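Local structure of cation-transporting ATPase, E1-E2 family protein (4F2F) at residues E53-E58 with E84-M89; E59-P64 with I73-Q78; F42-P47 with I65-E70; K23-A28 with N49-I54. The protein binds copper(I) ions through a cupredoxin-fold domain of CopA, a P-type ATPase that exports copper(I) from Streptococcus pneumoniae. All coordinates share one frame; numbering follows the deposited sequence.

Interaction 1: E53-E58 with E84-M89. With CU1 (copper (I) ion), chain B; CU1 (copper (I) ion), chain C.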
loop_
_atom_site.group_PDB
_atom_site.type_symbol
_atom_site.label_atom_id
_atom_site.label_comp_id
_atom_site.label_asym_id
_atom_site.label_seq_id
_atom_site.Cartn_x
_atom_site.Cartn_y
_atom_site.Cartn_z
ATOM N N GLU A 53 7.891 -6.182 -7.268
ATOM C CA GLU A 53 6.716 -6.830 -6.691
ATOM C C GLU A 53 6.177 -6.056 -5.494
ATOM O O GLU A 53 6.915 -5.337 -4.820
ATOM C CB GLU A 53 7.034 -8.280 -6.301
ATOM C CG GLU A 53 7.190 -9.210 -7.497
ATOM C CD GLU A 53 8.015 -10.443 -7.183
ATOM O OE1 GLU A 53 8.411 -10.622 -6.012
ATOM O OE2 GLU A 53 8.275 -11.232 -8.118
ATOM N N ILE A 54 4.879 -6.207 -5.256
ATOM C CA ILE A 54 4.200 -5.594 -4.123
ATOM C C ILE A 54 3.633 -6.700 -3.245
ATOM O O ILE A 54 2.902 -7.570 -3.726
ATOM C CB ILE A 54 3.039 -4.696 -4.591
ATOM C CG1 ILE A 54 3.537 -3.659 -5.600
ATOM C CG2 ILE A 54 2.359 -4.026 -3.400
ATOM C CD1 ILE A 54 2.428 -3.010 -6.402
ATOM N N LEU A 55 3.964 -6.668 -1.959
ATOM C CA LEU A 55 3.567 -7.733 -1.046
ATOM C C LEU A 55 2.689 -7.231 0.095
ATOM O O LEU A 55 3.097 -6.365 0.870
ATOM C CB LEU A 55 4.807 -8.437 -0.475
ATOM C CG LEU A 55 4.578 -9.517 0.586
ATOM C CD1 LEU A 55 3.785 -10.685 0.022
ATOM C CD2 LEU A 55 5.904 -9.999 1.161
ATOM N N PHE A 56 1.480 -7.775 0.173
ATOM C CA PHE A 56 0.612 -7.607 1.334
ATOM C C PHE A 56 0.366 -8.997 1.916
ATOM O O PHE A 56 -0.647 -9.631 1.628
ATOM C CB PHE A 56 -0.720 -6.963 0.929
ATOM C CG PHE A 56 -0.651 -5.468 0.723
ATOM C CD1 PHE A 56 -1.300 -4.609 1.596
ATOM C CD2 PHE A 56 0.043 -4.922 -0.347
ATOM C CE1 PHE A 56 -1.251 -3.237 1.416
ATOM C CE2 PHE A 56 0.095 -3.548 -0.535
ATOM C CZ PHE A 56 -0.554 -2.704 0.347
ATOM N N GLU A 57 1.310 -9.466 2.727
ATOM C CA GLU A 57 1.338 -10.855 3.174
ATOM C C GLU A 57 0.052 -11.283 3.877
ATOM O O GLU A 57 -0.436 -12.395 3.672
ATOM C CB GLU A 57 2.536 -11.090 4.101
ATOM C CG GLU A 57 2.817 -12.550 4.423
ATOM C CD GLU A 57 3.787 -13.187 3.447
ATOM O OE1 GLU A 57 4.971 -12.787 3.436
ATOM O OE2 GLU A 57 3.365 -14.082 2.684
ATOM N N GLU A 58 -0.497 -10.400 4.701
ATOM C CA GLU A 58 -1.654 -10.749 5.516
ATOM C C GLU A 58 -2.943 -10.806 4.703
ATOM O O GLU A 58 -3.962 -11.298 5.182
ATOM C CB GLU A 58 -1.790 -9.767 6.674
ATOM C CG GLU A 58 -0.483 -9.547 7.404
ATOM C CD GLU A 58 -0.585 -8.491 8.474
ATOM O OE1 GLU A 58 -1.595 -8.483 9.207
ATOM O OE2 GLU A 58 0.346 -7.665 8.580
ATOM N N GLU A 84 1.833 -4.750 7.897
ATOM C CA GLU A 84 2.950 -4.412 7.026
ATOM C C GLU A 84 2.659 -4.708 5.559
ATOM O O GLU A 84 2.007 -5.700 5.228
ATOM C CB GLU A 84 4.215 -5.160 7.465
ATOM C CG GLU A 84 5.401 -5.022 6.511
ATOM C CD GLU A 84 6.625 -5.784 6.988
ATOM O OE1 GLU A 84 7.143 -6.626 6.223
ATOM O OE2 GLU A 84 7.075 -5.537 8.126
ATOM N N PHE A 85 3.125 -3.817 4.691
ATOM C CA PHE A 85 3.262 -4.118 3.273
ATOM C C PHE A 85 4.713 -3.836 2.902
ATOM O O PHE A 85 5.411 -3.118 3.613
ATOM C CB PHE A 85 2.270 -3.320 2.409
ATOM C CG PHE A 85 2.612 -1.859 2.244
ATOM C CD1 PHE A 85 3.557 -1.450 1.314
ATOM C CD2 PHE A 85 1.947 -0.889 2.979
ATOM C CE1 PHE A 85 3.857 -0.108 1.146
ATOM C CE2 PHE A 85 2.243 0.455 2.816
ATOM C CZ PHE A 85 3.199 0.844 1.897
ATOM N N SER A 86 5.183 -4.425 1.813
ATOM C CA SER A 86 6.570 -4.253 1.425
ATOM C C SER A 86 6.738 -4.598 -0.041
ATOM O O SER A 86 5.778 -4.987 -0.705
ATOM C CB SER A 86 7.476 -5.151 2.272
ATOM O OG SER A 86 7.308 -6.518 1.936
ATOM N N CYS A 87 7.955 -4.437 -0.549
ATOM C CA CYS A 87 8.288 -4.990 -1.852
ATOM C C CYS A 87 8.372 -6.505 -1.724
ATOM O O CYS A 87 8.286 -7.048 -0.621
ATOM C CB CYS A 87 9.616 -4.430 -2.356
ATOM S SG CYS A 87 11.042 -4.961 -1.388
ATOM N N GLY A 88 8.538 -7.184 -2.852
ATOM C CA GLY A 88 8.630 -8.632 -2.853
ATOM C C GLY A 88 9.870 -9.168 -2.162
ATOM O O GLY A 88 9.941 -10.353 -1.849
ATOM N N MET A 89 10.851 -8.303 -1.923
ATOM C CA MET A 89 12.088 -8.727 -1.275
ATOM C C MET A 89 12.042 -8.460 0.224
ATOM O O MET A 89 12.945 -8.864 0.962
ATOM C CB MET A 89 13.289 -8.002 -1.881
ATOM C CG MET A 89 13.425 -8.150 -3.388
ATOM S SD MET A 89 14.965 -7.430 -3.993
ATOM C CE MET A 89 16.119 -8.768 -3.706
HETATM CU CU CU1 B . 12.695 -4.317 -2.596
HETATM CU CU CU1 C . 15.667 -5.583 -2.809
HETATM O O HOH W 1 9.993 -6.661 -5.298
HETATM O O HOH W 2 8.281 -12.005 -3.729
HETATM O O HOH W 3 3.330 -7.793 3.941
HETATM O O HOH W 4 -0.293 -7.363 4.660
#

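Interaction 2: E59-P64 with I73-Q78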
loop_
_atom_site.group_PDB
_atom_site.type_symbol
_atom_site.label_atom_id
_atom_site.label_comp_id
_atom_site.label_asym_id
_atom_site.label_seq_id
_atom_site.Cartn_x
_atom_site.Cartn_y
_atom_site.Cartn_z
ATOM N N GLU A 59 -2.891 -10.303 3.475
ATOM C CA GLU A 59 -4.028 -10.372 2.567
ATOM C C GLU A 59 -3.790 -11.419 1.485
ATOM O O GLU A 59 -4.636 -11.630 0.620
ATOM C CB GLU A 59 -4.295 -9.001 1.939
ATOM C CG GLU A 59 -4.728 -7.943 2.937
ATOM C CD GLU A 59 -6.074 -8.254 3.566
ATOM O OE1 GLU A 59 -6.895 -8.935 2.917
ATOM O OE2 GLU A 59 -6.312 -7.820 4.713
ATOM N N GLY A 60 -2.634 -12.076 1.543
ATOM C CA GLY A 60 -2.281 -13.094 0.571
ATOM C C GLY A 60 -2.027 -12.504 -0.802
ATOM O O GLY A 60 -2.173 -13.180 -1.822
ATOM N N ILE A 61 -1.644 -11.232 -0.823
ATOM C CA ILE A 61 -1.427 -10.516 -2.073
ATOM C C ILE A 61 0.058 -10.417 -2.409
ATOM O O ILE A 61 0.871 -10.009 -1.579
ATOM C CB ILE A 61 -2.049 -9.106 -2.025
ATOM C CG1 ILE A 61 -3.576 -9.210 -1.961
ATOM C CG2 ILE A 61 -1.617 -8.277 -3.234
ATOM C CD1 ILE A 61 -4.278 -7.887 -1.745
ATOM N N LEU A 62 0.399 -10.820 -3.628
ATOM C CA LEU A 62 1.741 -10.655 -4.172
ATOM C C LEU A 62 1.590 -10.329 -5.651
ATOM O O LEU A 62 1.200 -11.184 -6.445
ATOM C CB LEU A 62 2.571 -11.924 -3.979
ATOM C CG LEU A 62 3.998 -11.877 -4.540
ATOM C CD1 LEU A 62 4.752 -10.696 -3.951
ATOM C CD2 LEU A 62 4.741 -13.184 -4.277
ATOM N N GLU A 63 1.886 -9.088 -6.016
ATOM C CA GLU A 63 1.588 -8.605 -7.354
ATOM C C GLU A 63 2.831 -8.046 -8.030
ATOM O O GLU A 63 3.537 -7.227 -7.448
ATOM C CB GLU A 63 0.517 -7.512 -7.277
ATOM C CG GLU A 63 0.051 -6.982 -8.619
ATOM C CD GLU A 63 -0.766 -7.997 -9.389
ATOM O OE1 GLU A 63 -0.831 -7.891 -10.632
ATOM O OE2 GLU A 63 -1.346 -8.901 -8.751
ATOM N N PRO A 64 3.104 -8.484 -9.268
ATOM C CA PRO A 64 4.218 -7.891 -10.010
ATOM C C PRO A 64 3.862 -6.488 -10.482
ATOM O O PRO A 64 2.682 -6.175 -10.676
ATOM C CB PRO A 64 4.372 -8.824 -11.212
ATOM C CG PRO A 64 3.001 -9.375 -11.427
ATOM C CD PRO A 64 2.388 -9.506 -10.054
ATOM N N ILE A 73 -3.878 -2.323 -5.918
ATOM C CA ILE A 73 -4.033 -3.406 -4.955
ATOM C C ILE A 73 -5.391 -3.274 -4.276
ATOM O O ILE A 73 -5.675 -2.257 -3.642
ATOM C CB ILE A 73 -2.921 -3.374 -3.892
ATOM C CG1 ILE A 73 -1.544 -3.453 -4.557
ATOM C CG2 ILE A 73 -3.112 -4.504 -2.890
ATOM C CD1 ILE A 73 -1.294 -4.740 -5.317
ATOM N N ARG A 74 -6.234 -4.293 -4.418
ATOM C CA ARG A 74 -7.596 -4.215 -3.896
ATOM C C ARG A 74 -7.896 -5.245 -2.814
ATOM O O ARG A 74 -7.665 -6.440 -2.985
ATOM C CB ARG A 74 -8.620 -4.359 -5.023
ATOM C CG ARG A 74 -8.636 -3.204 -6.004
ATOM C CD ARG A 74 -9.824 -3.325 -6.941
ATOM N NE ARG A 74 -11.072 -3.470 -6.199
ATOM C CZ ARG A 74 -11.932 -4.471 -6.361
ATOM N NH1 ARG A 74 -11.691 -5.422 -7.253
ATOM N NH2 ARG A 74 -13.039 -4.515 -5.634
ATOM N N PHE A 75 -8.415 -4.759 -1.693
ATOM C CA PHE A 75 -8.937 -5.622 -0.645
ATOM C C PHE A 75 -9.816 -4.820 0.304
ATOM O O PHE A 75 -9.790 -3.588 0.300
ATOM C CB PHE A 75 -7.805 -6.351 0.103
ATOM C CG PHE A 75 -6.875 -5.443 0.872
ATOM C CD1 PHE A 75 -5.749 -4.900 0.267
ATOM C CD2 PHE A 75 -7.109 -5.163 2.209
ATOM C CE1 PHE A 75 -4.887 -4.078 0.979
ATOM C CE2 PHE A 75 -6.254 -4.345 2.925
ATOM C CZ PHE A 75 -5.142 -3.801 2.310
ATOM N N THR A 76 -10.619 -5.521 1.095
ATOM C CA THR A 76 -11.428 -4.876 2.113
ATOM C C THR A 76 -10.852 -5.230 3.476
ATOM O O THR A 76 -10.979 -6.366 3.931
ATOM C CB THR A 76 -12.902 -5.316 2.027
ATOM O OG1 THR A 76 -13.406 -5.045 0.713
ATOM C CG2 THR A 76 -13.749 -4.572 3.054
ATOM N N PRO A 77 -10.186 -4.259 4.119
ATOM C CA PRO A 77 -9.559 -4.481 5.428
ATOM C C PRO A 77 -10.595 -4.851 6.485
ATOM O O PRO A 77 -11.595 -4.152 6.628
ATOM C CB PRO A 77 -8.919 -3.123 5.750
ATOM C CG PRO A 77 -9.621 -2.136 4.868
ATOM C CD PRO A 77 -9.972 -2.888 3.626
ATOM N N GLN A 78 -10.354 -5.943 7.205
ATOM C CA GLN A 78 -11.304 -6.427 8.203
ATOM C C GLN A 78 -10.702 -6.496 9.602
ATOM O O GLN A 78 -11.427 -6.474 10.597
ATOM C CB GLN A 78 -11.847 -7.803 7.805
ATOM C CG GLN A 78 -12.567 -7.841 6.464
ATOM C CD GLN A 78 -13.855 -7.038 6.462
ATOM O OE1 GLN A 78 -14.163 -6.325 7.418
ATOM N NE2 GLN A 78 -14.620 -7.155 5.382
HETATM O O HOH W 5 -8.723 -8.241 5.761
HETATM O O HOH W 6 -9.739 -8.786 2.809
#

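Interaction 3: F42-P47 with I65-E70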
loop_
_atom_site.group_PDB
_atom_site.type_symbol
_atom_site.label_atom_id
_atom_site.label_comp_id
_atom_site.label_asym_id
_atom_site.label_seq_id
_atom_site.Cartn_x
_atom_site.Cartn_y
_atom_site.Cartn_z
ATOM N N PHE A 42 -0.254 1.705 -6.625
ATOM C CA PHE A 42 1.196 1.827 -6.588
ATOM C C PHE A 42 1.729 2.237 -7.955
ATOM O O PHE A 42 1.337 1.673 -8.975
ATOM C CB PHE A 42 1.829 0.491 -6.199
ATOM C CG PHE A 42 1.725 0.164 -4.735
ATOM C CD1 PHE A 42 0.557 -0.365 -4.207
ATOM C CD2 PHE A 42 2.804 0.364 -3.892
ATOM C CE1 PHE A 42 0.466 -0.674 -2.860
ATOM C CE2 PHE A 42 2.716 0.054 -2.547
ATOM C CZ PHE A 42 1.547 -0.465 -2.031
ATOM N N HIS A 43 2.624 3.215 -7.978
ATOM C CA HIS A 43 3.327 3.567 -9.206
ATOM C C HIS A 43 4.807 3.268 -9.046
ATOM O O HIS A 43 5.466 3.827 -8.168
ATOM C CB HIS A 43 3.129 5.044 -9.556
ATOM C CG HIS A 43 3.927 5.493 -10.742
ATOM N ND1 HIS A 43 4.771 6.581 -10.701
ATOM C CD2 HIS A 43 4.015 4.994 -11.997
ATOM C CE1 HIS A 43 5.342 6.738 -11.883
ATOM N NE2 HIS A 43 4.900 5.787 -12.687
ATOM N N ARG A 44 5.333 2.385 -9.889
ATOM C CA ARG A 44 6.756 2.069 -9.842
ATOM C C ARG A 44 7.561 3.069 -10.662
ATOM O O ARG A 44 7.597 2.995 -11.891
ATOM C CB ARG A 44 7.018 0.645 -10.329
ATOM C CG ARG A 44 8.488 0.267 -10.304
ATOM C CD ARG A 44 8.712 -1.171 -10.725
ATOM N NE ARG A 44 10.123 -1.407 -11.024
ATOM C CZ ARG A 44 10.597 -2.501 -11.609
ATOM N NH1 ARG A 44 9.779 -3.480 -11.960
ATOM N NH2 ARG A 44 11.897 -2.610 -11.847
ATOM N N ALA A 45 8.215 3.999 -9.972
ATOM C CA ALA A 45 8.946 5.077 -10.627
ATOM C C ALA A 45 10.452 4.844 -10.634
ATOM O O ALA A 45 11.229 5.785 -10.800
ATOM C CB ALA A 45 8.625 6.404 -9.961
ATOM N N THR A 46 10.864 3.594 -10.453
ATOM C CA THR A 46 12.281 3.259 -10.445
ATOM C C THR A 46 12.547 2.001 -11.260
ATOM O O THR A 46 11.752 1.063 -11.235
ATOM C CB THR A 46 12.804 3.061 -9.009
ATOM O OG1 THR A 46 14.124 2.505 -9.053
ATOM C CG2 THR A 46 11.891 2.124 -8.234
ATOM N N PRO A 47 13.667 1.981 -11.999
ATOM C CA PRO A 47 14.041 0.787 -12.763
ATOM C C PRO A 47 14.663 -0.305 -11.893
ATOM O O PRO A 47 14.976 -1.376 -12.407
ATOM C CB PRO A 47 15.074 1.323 -13.760
ATOM C CG PRO A 47 15.662 2.505 -13.084
ATOM C CD PRO A 47 14.552 3.123 -12.285
ATOM N N ILE A 65 4.872 -5.643 -10.652
ATOM C CA ILE A 65 4.653 -4.313 -11.195
ATOM C C ILE A 65 5.859 -3.897 -12.032
ATOM O O ILE A 65 7.000 -3.959 -11.570
ATOM C CB ILE A 65 4.337 -3.276 -10.081
ATOM C CG1 ILE A 65 4.026 -1.903 -10.689
ATOM C CG2 ILE A 65 5.465 -3.199 -9.062
ATOM C CD1 ILE A 65 3.557 -0.878 -9.673
ATOM N N GLY A 66 5.595 -3.496 -13.270
ATOM C CA GLY A 66 6.649 -3.157 -14.206
ATOM C C GLY A 66 7.120 -1.726 -14.055
ATOM O O GLY A 66 6.467 -0.910 -13.404
ATOM N N VAL A 67 8.263 -1.423 -14.660
ATOM C CA VAL A 67 8.811 -0.076 -14.628
ATOM C C VAL A 67 7.812 0.921 -15.205
ATOM O O VAL A 67 7.284 0.723 -16.300
ATOM C CB VAL A 67 10.128 0.007 -15.417
ATOM C CG1 VAL A 67 10.806 1.349 -15.183
ATOM C CG2 VAL A 67 11.052 -1.135 -15.024
ATOM N N ASP A 68 7.555 1.988 -14.452
ATOM C CA ASP A 68 6.636 3.048 -14.869
ATOM C C ASP A 68 5.192 2.577 -15.018
ATOM O O ASP A 68 4.379 3.254 -15.645
ATOM C CB ASP A 68 7.109 3.705 -16.170
ATOM C CG ASP A 68 8.436 4.418 -16.011
ATOM O OD1 ASP A 68 8.810 4.743 -14.864
ATOM O OD2 ASP A 68 9.104 4.659 -17.038
ATOM N N GLU A 69 4.874 1.424 -14.440
ATOM C CA GLU A 69 3.500 0.935 -14.452
ATOM C C GLU A 69 2.790 1.290 -13.149
ATOM O O GLU A 69 3.433 1.589 -12.141
ATOM C CB GLU A 69 3.456 -0.580 -14.684
ATOM C CG GLU A 69 2.044 -1.132 -14.858
ATOM C CD GLU A 69 2.001 -2.648 -14.942
ATOM O OE1 GLU A 69 2.970 -3.307 -14.509
ATOM O OE2 GLU A 69 0.989 -3.182 -15.443
ATOM N N GLU A 70 1.461 1.275 -13.189
ATOM C CA GLU A 70 0.638 1.458 -12.000
ATOM C C GLU A 70 -0.215 0.217 -11.781
ATOM O O GLU A 70 -0.860 -0.270 -12.708
ATOM C CB GLU A 70 -0.260 2.691 -12.141
ATOM C CG GLU A 70 0.445 4.024 -11.953
ATOM C CD GLU A 70 -0.532 5.173 -11.835
ATOM O OE1 GLU A 70 -1.734 4.953 -12.100
ATOM O OE2 GLU A 70 -0.106 6.291 -11.475
#

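Interaction 4: K23-A28 with N49-I54. With CU1 (copper (I) ion), chain B; CU1 (copper (I) ion), chain C.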
loop_
_atom_site.group_PDB
_atom_site.type_symbol
_atom_site.label_atom_id
_atom_site.label_comp_id
_atom_site.label_asym_id
_atom_site.label_seq_id
_atom_site.Cartn_x
_atom_site.Cartn_y
_atom_site.Cartn_z
ATOM N N LYS A 23 12.995 5.234 -4.118
ATOM C CA LYS A 23 13.745 5.496 -2.898
ATOM C C LYS A 23 12.820 5.303 -1.703
ATOM O O LYS A 23 12.629 6.209 -0.889
ATOM C CB LYS A 23 14.320 6.914 -2.918
ATOM C CG LYS A 23 15.279 7.168 -4.071
ATOM C CD LYS A 23 16.487 6.248 -3.989
ATOM C CE LYS A 23 17.500 6.564 -5.075
ATOM N NZ LYS A 23 18.767 5.800 -4.891
ATOM N N GLY A 24 12.241 4.110 -1.614
ATOM C CA GLY A 24 11.244 3.812 -0.604
ATOM C C GLY A 24 9.841 4.041 -1.131
ATOM O O GLY A 24 9.658 4.475 -2.272
ATOM N N TYR A 25 8.845 3.747 -0.306
ATOM C CA TYR A 25 7.463 4.023 -0.667
ATOM C C TYR A 25 7.027 5.358 -0.080
ATOM O O TYR A 25 7.390 5.695 1.047
ATOM C CB TYR A 25 6.544 2.902 -0.181
ATOM C CG TYR A 25 6.782 1.580 -0.871
ATOM C CD1 TYR A 25 6.358 1.371 -2.176
ATOM C CD2 TYR A 25 7.426 0.539 -0.218
ATOM C CE1 TYR A 25 6.573 0.159 -2.814
ATOM C CE2 TYR A 25 7.646 -0.675 -0.847
ATOM C CZ TYR A 25 7.216 -0.857 -2.144
ATOM O OH TYR A 25 7.435 -2.062 -2.771
ATOM N N HIS A 26 6.254 6.117 -0.849
ATOM C CA HIS A 26 5.779 7.419 -0.394
ATOM C C HIS A 26 4.326 7.649 -0.796
ATOM O O HIS A 26 4.019 7.761 -1.982
ATOM C CB HIS A 26 6.670 8.531 -0.953
ATOM C CG HIS A 26 8.134 8.292 -0.742
ATOM N ND1 HIS A 26 8.777 8.607 0.435
ATOM C CD2 HIS A 26 9.075 7.759 -1.555
ATOM C CE1 HIS A 26 10.054 8.281 0.337
ATOM N NE2 HIS A 26 10.262 7.765 -0.861
ATOM N N PRO A 27 3.418 7.716 0.193
ATOM C CA PRO A 27 3.684 7.585 1.630
ATOM C C PRO A 27 3.934 6.136 2.028
ATOM O O PRO A 27 3.325 5.229 1.460
ATOM C CB PRO A 27 2.377 8.066 2.261
ATOM C CG PRO A 27 1.338 7.704 1.256
ATOM C CD PRO A 27 1.985 7.928 -0.083
ATOM N N ALA A 28 4.813 5.925 3.001
ATOM C CA ALA A 28 5.117 4.580 3.470
ATOM C C ALA A 28 4.078 4.092 4.473
ATOM O O ALA A 28 3.872 2.890 4.629
ATOM C CB ALA A 28 6.509 4.531 4.074
ATOM N N ASN A 49 14.880 -3.443 -9.711
ATOM C CA ASN A 49 14.022 -4.605 -9.506
ATOM C C ASN A 49 13.734 -4.918 -8.038
ATOM O O ASN A 49 12.986 -5.848 -7.736
ATOM C CB ASN A 49 14.568 -5.841 -10.224
ATOM C CG ASN A 49 13.982 -6.009 -11.612
ATOM O OD1 ASN A 49 13.061 -5.289 -12.001
ATOM N ND2 ASN A 49 14.512 -6.963 -12.365
ATOM N N CYS A 50 14.308 -4.141 -7.127
ATOM C CA CYS A 50 13.955 -4.276 -5.719
ATOM C C CYS A 50 12.461 -4.005 -5.550
ATOM O O CYS A 50 11.835 -4.479 -4.603
ATOM C CB CYS A 50 14.780 -3.316 -4.857
ATOM S SG CYS A 50 14.679 -3.606 -3.075
ATOM N N TYR A 51 11.893 -3.263 -6.500
ATOM C CA TYR A 51 10.493 -2.849 -6.444
ATOM C C TYR A 51 9.611 -3.552 -7.479
ATOM O O TYR A 51 8.528 -3.061 -7.800
ATOM C CB TYR A 51 10.384 -1.333 -6.644
ATOM C CG TYR A 51 11.156 -0.513 -5.636
ATOM C CD1 TYR A 51 10.530 0.013 -4.517
ATOM C CD2 TYR A 51 12.511 -0.257 -5.808
ATOM C CE1 TYR A 51 11.231 0.768 -3.596
ATOM C CE2 TYR A 51 13.218 0.495 -4.895
ATOM C CZ TYR A 51 12.575 1.005 -3.789
ATOM O OH TYR A 51 13.280 1.756 -2.873
ATOM N N LYS A 52 10.054 -4.697 -7.992
ATOM C CA LYS A 52 9.314 -5.362 -9.067
ATOM C C LYS A 52 8.055 -6.080 -8.582
ATOM O O LYS A 52 7.246 -6.531 -9.392
ATOM C CB LYS A 52 10.207 -6.339 -9.838
ATOM C CG LYS A 52 10.502 -7.646 -9.116
ATOM C CD LYS A 52 11.323 -8.581 -9.997
ATOM C CE LYS A 52 11.416 -9.966 -9.386
ATOM N NZ LYS A 52 12.189 -10.898 -10.256
ATOM N N GLU A 53 7.891 -6.182 -7.268
ATOM C CA GLU A 53 6.716 -6.830 -6.691
ATOM C C GLU A 53 6.177 -6.056 -5.494
ATOM O O GLU A 53 6.915 -5.337 -4.820
ATOM C CB GLU A 53 7.034 -8.280 -6.301
ATOM C CG GLU A 53 7.190 -9.210 -7.497
ATOM C CD GLU A 53 8.015 -10.443 -7.183
ATOM O OE1 GLU A 53 8.411 -10.622 -6.012
ATOM O OE2 GLU A 53 8.275 -11.232 -8.118
ATOM N N ILE A 54 4.879 -6.207 -5.256
ATOM C CA ILE A 54 4.200 -5.594 -4.123
ATOM C C ILE A 54 3.633 -6.700 -3.245
ATOM O O ILE A 54 2.902 -7.570 -3.726
ATOM C CB ILE A 54 3.039 -4.696 -4.591
ATOM C CG1 ILE A 54 3.537 -3.659 -5.600
ATOM C CG2 ILE A 54 2.359 -4.026 -3.400
ATOM C CD1 ILE A 54 2.428 -3.010 -6.402
HETATM CU CU CU1 B . 12.695 -4.317 -2.596
HETATM CU CU CU1 C . 15.667 -5.583 -2.809
HETATM O O HOH W 7 7.009 -2.545 -5.386
#

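Interaction 1: E53-E58 with E84-M89
Leu-55 and Ser-86 form an antiparallel hydrogen-bonded pair, and the axes of strands 53-56 and 84-87 approach to 4.7 Å at 163°. The Leu-55 N to Ser-86 O bond is 2.8 Å, and the return bond from Ser-86 N to Leu-55 O is 3.0 Å. On that face of the sheet, Leu-55 CD2 rests against Ser-86 OG. Ser-86 OG donates to Cys-87 O at 2.8 Å, meeting a lone pair of that oxygen in the carbonyl plane. Phe-85 CB sits over the centre of the Phe-56 ring, 3.5 Å from the centroid. Phe-85 CG lies between its backbone N and carbonyl carbon (chi1 74°), which leads the ring away, and the two near-parallel rings are widely offset. Near Gly-88 the pairing weakens to a bent bond from Gly-88 N to Glu-53 O, and a water also links Glu-53 N to Gly-88 N. Just there, Cys-87 SG binds one copper at 2.1 Å and Met-89 SD the other at 2.3 Å. A strand end running into a loop of metal ligands is characteristic of the cupredoxin fold.

Interaction 2: E59-P64 with I73-Q78
Strands 61-64 and 73-75 lie in different layers of the cupredoxin-like beta sandwich and meet near its surface, joined by side-chain packing and water, with no direct hydrogen bond. Their axes come no closer than 9.1 Å. Strand 61-64 pairs instead with strand 53-56, where Gly-60 and Ile-61 both face Phe-56 in a G1 beta bulge. The positive phi of Gly-60 suits glycine at this place. Ile-61 and Ile-73 lie alongside, pointing opposite ways. Ile-61 CD1 meets Ile-73 CG2 at 3.8 Å and also reaches Phe-75 CD1. Further along, Glu-63 CB touches Ile-73 CD1, while the carboxylate of Glu-63 forms a salt bridge with Lys-71. At the other end lies Glu-59, whose chain folds back at chi2 (-65°). This bend lays the carboxylate nearly flat on the Phe-75 ring, with the two planes 12° apart. Water links its carboxylate to the backbone: one molecule joins OE2 to Gln-78 N, and another lies near OE1 and Thr-76 O. Glu-59 CG stands over the centre of the Phe-75 ring, 3.8 Å from its centroid.

Interaction 3: F42-P47 with I65-E70
Arg-44 reaches into the loop 65-70 and makes the tight part of this contact. Its chain is extended from CG to NE, with CG anti to the backbone N (chi1 180°). That carries the guanidinium past Gly-66 O to Ile-65 O, which lies in the guanidinium plane 2.8 Å from NH1. NE donates to Thr-46 O, which lies tilted out of that plane, and NH2 bonds to Asn-49 OD1. These bonds fix the rotation of the buried group, and Val-67 CG2 lies over one face, offset toward the rim. The Arg-44 backbone is gripped too: its N bonds to Glu-69 O at 3.1 Å and its O accepts from Asp-68 N at 2.8 Å. Ile-65 CD1 packs beside Phe-42 O, 3.5 Å away. The looser side holds His-43 and Glu-70, a non-hydrogen-bonded antiparallel pair. Glu-70 CG lies 3.7 Å from His-43 CD2, but the carboxylate and ring planes are 73° apart. Glu-70 and Asp-68 are exposed. The loop contains a type II turn from Gly-66 to Glu-69, and Glu-69 OE1 accepts from Gly-66 N at 2.9 Å. This beta turn connects strand 61-64 to strand 70-75 beside the end of strand 38-44 in the cupredoxin-like domain.

Interaction 4: K23-A28 with N49-I54
With CG anti to the carbonyl carbon in both Tyr-25 (chi1 -66°) and Tyr-51 (chi1 -58°), the two side chains run past one another head to tail. Their rings form an edge-to-face pair. The edge of Tyr-51 is turned to the face of Tyr-25, with the planes at 75° and the centroids 5.8 Å apart. Tyr-51 CD1 comes to 4.2 Å from Tyr-25 CZ. Each hydroxyl then takes a polar partner. Tyr-51 OH accepts from Gly-24 N at 2.9 Å, in a fairly straight bond. Tyr-25 OH donates to a water 2.7 Å away, which lies in the plane of the Tyr-25 ring. That water donates to both Tyr-51 O and Glu-53 O, so it ties Tyr-25 to the backbone on either side of Lys-52. The buried Tyr-25 hydroxyl is thus satisfied through water. Next to Tyr-51, Cys-50 SG bridges the two copper(I) ions at 2.2 Å from each. Cys-50 O also binds one of them, whose site Cys-87 completes; Met-89 and Met-91 are ligands of the other. Tyr-51 thus joins the copper-binding loop to the loop at Gly-24. Around the pair, Tyr-25 packs on Ile-19 of strand 14-21 and meets the Phe-85 ring of strand 81-87 edge-to-face, while Tyr-51 touches Ala-21 of strand 14-21 and Thr-46 in the loop after strand 38-44.

Interactions 1, 3 and 4 are partly buried, and interaction 2 is a surface contact. Interactions 1 and 4 meet at the copper site and share Glu-53 and Ile-54. Interaction 1 is true strand pairing, whereas interaction 4 relies on aromatic rings, one direct bond and a water. Interaction 2 is mostly apolar. It joins interaction 1 through backbone bonds between strands 53-56 and 61-64. Interaction 3 lies farthest from the centre of the chain and is distinguished by an arginine bound to backbone carbonyls. Arg-44 also bonds to Asn-49, which links it to interaction 4. Phe-42 ties the set together inside the domain, touching Phe-56 and Phe-85 of interaction 1 and Ile-73 of interaction 2.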